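Local coordinates for protein DNA ligase (Aquifex aeolicus, PDB 3QWU) that is a putative ATP-dependent DNA ligase, probably joining nucleic acid ends through an adenylated intermediate, and binds adenosine and calcium, at residues I57-T65 with N257-E268. Residues are numbered along the deposited sequence; the frame is centred on the assembly and turned at random.
Sequences IGRIFLLET and NRILRLVLFMYE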
loop_
_atom_site.group_PDB
_atom_site.type_symbol
_atom_site.label_atom_id
_atom_site.label_comp_id
_atom_site.label_asym_id
_atom_site.label_seq_id
_atom_site.Cartn_x
_atom_site.Cartn_y
_atom_site.Cartn_z
ATOM N N ILE A 57 16.177 -4.468 -14.384
ATOM C CA ILE A 57 15.998 -3.352 -15.328
ATOM C C ILE A 57 15.219 -2.205 -14.661
ATOM O O ILE A 57 14.141 -2.399 -14.146
ATOM C CB ILE A 57 15.225 -3.799 -16.584
ATOM C CG1 ILE A 57 15.791 -5.121 -17.100
ATOM C CG2 ILE A 57 15.181 -2.655 -17.618
ATOM C CD1 ILE A 57 15.273 -5.564 -18.480
ATOM N N GLY A 58 15.751 -1.006 -14.673
ATOM C CA GLY A 58 15.007 0.145 -14.186
ATOM C C GLY A 58 13.838 0.546 -15.087
ATOM O O GLY A 58 13.763 0.182 -16.276
ATOM N N ARG A 59 12.929 1.289 -14.489
ATOM C CA ARG A 59 11.702 1.712 -15.080
ATOM C C ARG A 59 11.797 3.212 -15.223
ATOM O O ARG A 59 12.143 3.875 -14.273
ATOM C CB ARG A 59 10.554 1.343 -14.115
ATOM C CG ARG A 59 9.188 1.013 -14.764
ATOM C CD ARG A 59 8.158 0.325 -13.811
ATOM N NE ARG A 59 7.940 -1.135 -14.014
ATOM C CZ ARG A 59 8.294 -2.085 -13.115
ATOM N NH1 ARG A 59 8.044 -3.365 -13.365
ATOM N NH2 ARG A 59 8.921 -1.788 -11.944
ATOM N N ILE A 60 11.518 3.744 -16.409
ATOM C CA ILE A 60 11.220 5.162 -16.546
ATOM C C ILE A 60 9.709 5.355 -16.539
ATOM O O ILE A 60 8.923 4.502 -17.056
ATOM C CB ILE A 60 11.789 5.848 -17.836
ATOM C CG1 ILE A 60 11.536 5.038 -19.098
ATOM C CG2 ILE A 60 13.241 6.100 -17.694
ATOM C CD1 ILE A 60 12.153 5.644 -20.407
ATOM N N PHE A 61 9.305 6.502 -15.996
ATOM C CA PHE A 61 7.887 6.861 -15.836
ATOM C C PHE A 61 7.474 7.900 -16.865
ATOM O O PHE A 61 6.274 8.041 -17.154
ATOM C CB PHE A 61 7.630 7.416 -14.436
ATOM C CG PHE A 61 7.594 6.361 -13.325
ATOM C CD1 PHE A 61 8.643 5.447 -13.143
ATOM C CD2 PHE A 61 6.526 6.351 -12.417
ATOM C CE1 PHE A 61 8.592 4.482 -12.102
ATOM C CE2 PHE A 61 6.456 5.410 -11.373
ATOM C CZ PHE A 61 7.506 4.472 -11.211
ATOM N N LEU A 62 8.443 8.645 -17.399
ATOM C CA LEU A 62 8.159 9.663 -18.433
ATOM C C LEU A 62 8.866 9.154 -19.642
ATOM O O LEU A 62 10.049 8.851 -19.595
ATOM C CB LEU A 62 8.654 11.062 -18.041
ATOM C CG LEU A 62 7.757 11.828 -17.061
ATOM C CD1 LEU A 62 8.354 13.182 -16.615
ATOM C CD2 LEU A 62 6.385 12.059 -17.677
ATOM N N LEU A 63 8.131 8.938 -20.712
ATOM C CA LEU A 63 8.733 8.293 -21.878
ATOM C C LEU A 63 9.739 9.268 -22.500
ATOM O O LEU A 63 10.898 8.933 -22.710
ATOM C CB LEU A 63 7.646 7.865 -22.873
ATOM C CG LEU A 63 7.997 7.109 -24.142
ATOM C CD1 LEU A 63 8.888 5.908 -23.896
ATOM C CD2 LEU A 63 6.647 6.654 -24.769
ATOM N N GLU A 64 9.308 10.486 -22.774
ATOM C CA GLU A 64 10.151 11.403 -23.544
ATOM C C GLU A 64 11.394 11.862 -22.760
ATOM O O GLU A 64 12.559 11.747 -23.250
ATOM C CB GLU A 64 9.370 12.628 -23.976
ATOM C CG GLU A 64 10.306 13.626 -24.712
ATOM C CD GLU A 64 9.581 14.628 -25.585
ATOM O OE1 GLU A 64 8.336 14.680 -25.571
ATOM O OE2 GLU A 64 10.273 15.410 -26.261
ATOM N N THR A 65 11.160 12.390 -21.560
ATOM C CA THR A 65 12.248 12.843 -20.718
ATOM C C THR A 65 13.081 11.680 -20.203
ATOM O O THR A 65 14.215 11.865 -19.904
ATOM C CB THR A 65 11.691 13.637 -19.546
ATOM O OG1 THR A 65 10.790 14.619 -20.071
ATOM C CG2 THR A 65 12.769 14.321 -18.780
ATOM N N ASN A 257 3.644 3.368 -6.386
ATOM C CA ASN A 257 4.407 3.009 -7.563
ATOM C C ASN A 257 3.571 2.781 -8.797
ATOM O O ASN A 257 3.828 3.386 -9.814
ATOM C CB ASN A 257 5.261 1.782 -7.289
ATOM C CG ASN A 257 6.436 1.719 -8.180
ATOM O OD1 ASN A 257 6.363 1.200 -9.296
ATOM N ND2 ASN A 257 7.552 2.296 -7.712
ATOM N N ARG A 258 2.580 1.902 -8.722
ATOM C CA ARG A 258 1.755 1.657 -9.913
ATOM C C ARG A 258 0.794 2.815 -10.258
ATOM O O ARG A 258 0.497 3.063 -11.417
ATOM C CB ARG A 258 1.082 0.298 -9.831
ATOM C CG ARG A 258 1.941 -0.817 -10.520
ATOM C CD ARG A 258 1.520 -2.203 -10.153
ATOM N NE ARG A 258 2.517 -3.190 -10.578
ATOM C CZ ARG A 258 3.623 -3.501 -9.911
ATOM N NH1 ARG A 258 3.916 -2.930 -8.736
ATOM N NH2 ARG A 258 4.451 -4.400 -10.438
ATOM N N ILE A 259 0.393 3.566 -9.235
ATOM C CA ILE A 259 -0.414 4.748 -9.415
ATOM C C ILE A 259 0.389 5.886 -10.021
ATOM O O ILE A 259 -0.079 6.543 -10.947
ATOM C CB ILE A 259 -1.052 5.199 -8.071
ATOM C CG1 ILE A 259 -2.058 4.134 -7.632
ATOM C CG2 ILE A 259 -1.717 6.526 -8.234
ATOM C CD1 ILE A 259 -2.171 3.963 -6.144
ATOM N N LEU A 260 1.587 6.131 -9.476
ATOM C CA LEU A 260 2.502 7.077 -10.088
ATOM C C LEU A 260 2.790 6.745 -11.554
ATOM O O LEU A 260 3.039 7.639 -12.338
ATOM C CB LEU A 260 3.819 7.208 -9.294
ATOM C CG LEU A 260 3.742 8.250 -8.149
ATOM C CD1 LEU A 260 4.978 8.301 -7.246
ATOM C CD2 LEU A 260 3.498 9.567 -8.755
ATOM N N ARG A 261 2.816 5.479 -11.923
ATOM C CA ARG A 261 3.013 5.165 -13.345
ATOM C C ARG A 261 1.844 5.695 -14.172
ATOM O O ARG A 261 2.033 6.287 -15.199
ATOM C CB ARG A 261 3.142 3.682 -13.570
ATOM C CG ARG A 261 4.482 3.117 -13.159
ATOM C CD ARG A 261 4.353 1.537 -13.188
ATOM N NE ARG A 261 5.225 0.862 -12.211
ATOM C CZ ARG A 261 5.312 -0.439 -12.100
ATOM N NH1 ARG A 261 4.607 -1.253 -12.898
ATOM N NH2 ARG A 261 6.144 -0.931 -11.226
ATOM N N LEU A 262 0.633 5.485 -13.685
ATOM C CA LEU A 262 -0.559 5.955 -14.375
ATOM C C LEU A 262 -0.622 7.478 -14.309
ATOM O O LEU A 262 -0.852 8.122 -15.315
ATOM C CB LEU A 262 -1.810 5.327 -13.776
ATOM C CG LEU A 262 -3.156 5.717 -14.410
ATOM C CD1 LEU A 262 -3.348 5.120 -15.806
ATOM C CD2 LEU A 262 -4.292 5.291 -13.499
ATOM N N VAL A 263 -0.357 8.054 -13.146
ATOM C CA VAL A 263 -0.441 9.494 -13.033
ATOM C C VAL A 263 0.571 10.213 -13.907
ATOM O O VAL A 263 0.218 11.182 -14.576
ATOM C CB VAL A 263 -0.319 9.990 -11.576
ATOM C CG1 VAL A 263 -0.401 11.496 -11.541
ATOM C CG2 VAL A 263 -1.431 9.437 -10.751
ATOM N N LEU A 264 1.807 9.747 -13.935
ATOM C CA LEU A 264 2.817 10.395 -14.793
ATOM C C LEU A 264 2.612 10.241 -16.307
ATOM O O LEU A 264 3.010 11.120 -17.053
ATOM C CB LEU A 264 4.247 10.035 -14.360
ATOM C CG LEU A 264 4.576 10.661 -12.983
ATOM C CD1 LEU A 264 5.775 10.006 -12.417
ATOM C CD2 LEU A 264 4.793 12.150 -13.121
ATOM N N PHE A 265 1.971 9.148 -16.737
ATOM C CA PHE A 265 1.522 9.003 -18.113
ATOM C C PHE A 265 0.435 10.021 -18.383
ATOM O O PHE A 265 0.472 10.712 -19.366
ATOM C CB PHE A 265 1.019 7.568 -18.353
ATOM C CG PHE A 265 0.255 7.373 -19.660
ATOM C CD1 PHE A 265 0.917 7.257 -20.844
ATOM C CD2 PHE A 265 -1.144 7.287 -19.666
ATOM C CE1 PHE A 265 0.200 7.087 -22.052
ATOM C CE2 PHE A 265 -1.865 7.100 -20.822
ATOM C CZ PHE A 265 -1.211 7.007 -22.032
ATOM N N MET A 266 -0.553 10.115 -17.498
ATOM C CA MET A 266 -1.618 11.140 -17.661
ATOM C C MET A 266 -1.048 12.524 -17.791
ATOM O O MET A 266 -1.520 13.321 -18.615
ATOM C CB MET A 266 -2.654 11.077 -16.518
ATOM C CG MET A 266 -3.415 9.788 -16.584
ATOM S SD MET A 266 -4.490 9.458 -15.267
ATOM C CE MET A 266 -5.811 10.698 -15.595
ATOM N N TYR A 267 -0.017 12.808 -16.998
ATOM C CA TYR A 267 0.627 14.109 -17.027
ATOM C C TYR A 267 1.407 14.300 -18.308
ATOM O O TYR A 267 1.424 15.374 -18.892
ATOM C CB TYR A 267 1.539 14.232 -15.813
ATOM C CG TYR A 267 2.495 15.413 -15.804
ATOM C CD1 TYR A 267 2.090 16.650 -15.360
ATOM C CD2 TYR A 267 3.803 15.270 -16.228
ATOM C CE1 TYR A 267 2.980 17.748 -15.355
ATOM C CE2 TYR A 267 4.691 16.347 -16.233
ATOM C CZ TYR A 267 4.273 17.569 -15.786
ATOM O OH TYR A 267 5.154 18.616 -15.772
ATOM N N GLU A 268 2.106 13.271 -18.744
ATOM C CA GLU A 268 2.852 13.400 -19.957
ATOM C C GLU A 268 1.893 13.618 -21.125
ATOM O O GLU A 268 2.147 14.425 -21.976
ATOM C CB GLU A 268 3.756 12.174 -20.177
ATOM C CG GLU A 268 4.571 12.215 -21.493
ATOM C CD GLU A 268 5.622 11.122 -21.578
ATOM O OE1 GLU A 268 5.565 10.130 -20.801
ATOM O OE2 GLU A 268 6.543 11.275 -22.393
HETATM O O HOH W 1 4.392 5.895 -16.491
HETATM O O HOH W 2 4.746 8.285 -19.238
#
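E268 binds the start of helix 63-70 with its carboxylate. E268 OE1 accepts from L63 N at 2.8 Å, and E268 OE2 from E64 N at 2.9 Å. Both N-H groups arrive on the syn side, slightly out of the carboxylate plane, and both bonds are nearly straight. E268 reaches these amides fully extended, CG pointing opposite the backbone N (chi1 178°). The negative charge would suit the positive end of the helix dipole. L62, at the N-cap position, runs alongside E268 but the other way, its CD2 3.6 Å from E268 CB.

F61 points toward helix 254-269. R261 CG sits over one face in a CH-pi contact, 3.9 Å from the centroid of the F61 ring. L260 O lies at the ring edge, and L264 CD1 packs against F61 CD2. One water bridges F61 O to R261 O; another bridges F61 O to E268 OE1.

The R261 and R59 guanidiniums stack despite like charge, planes 17° apart, with R59 NE over the centre of the R261 plane. R59 NH2 and R261 NH2, both donors, are 3.0 Å apart without a hydrogen bond. N257 OD1 takes two bonds from R261, a weak one from NE and one from NH2; R261 NH1 is hydrogen-bonded to N236 OD1. With alanine replacing R261, R59 would probably lose its stacking partner, N257 OD1 its two donors, and the F61 face some cover.

The R59 side chain is about 6 Å from the bound adenosine, that of R261 about 8 Å from the calcium ion. The contact joins strand 58-60 and the following helix to a helix of the C-terminal family region. Strand 58-60 pairs with strand 227-231 and, across the interface, with a strand of the second subunit. L63 packs on helix 195-210, and L262 on helix 276-299.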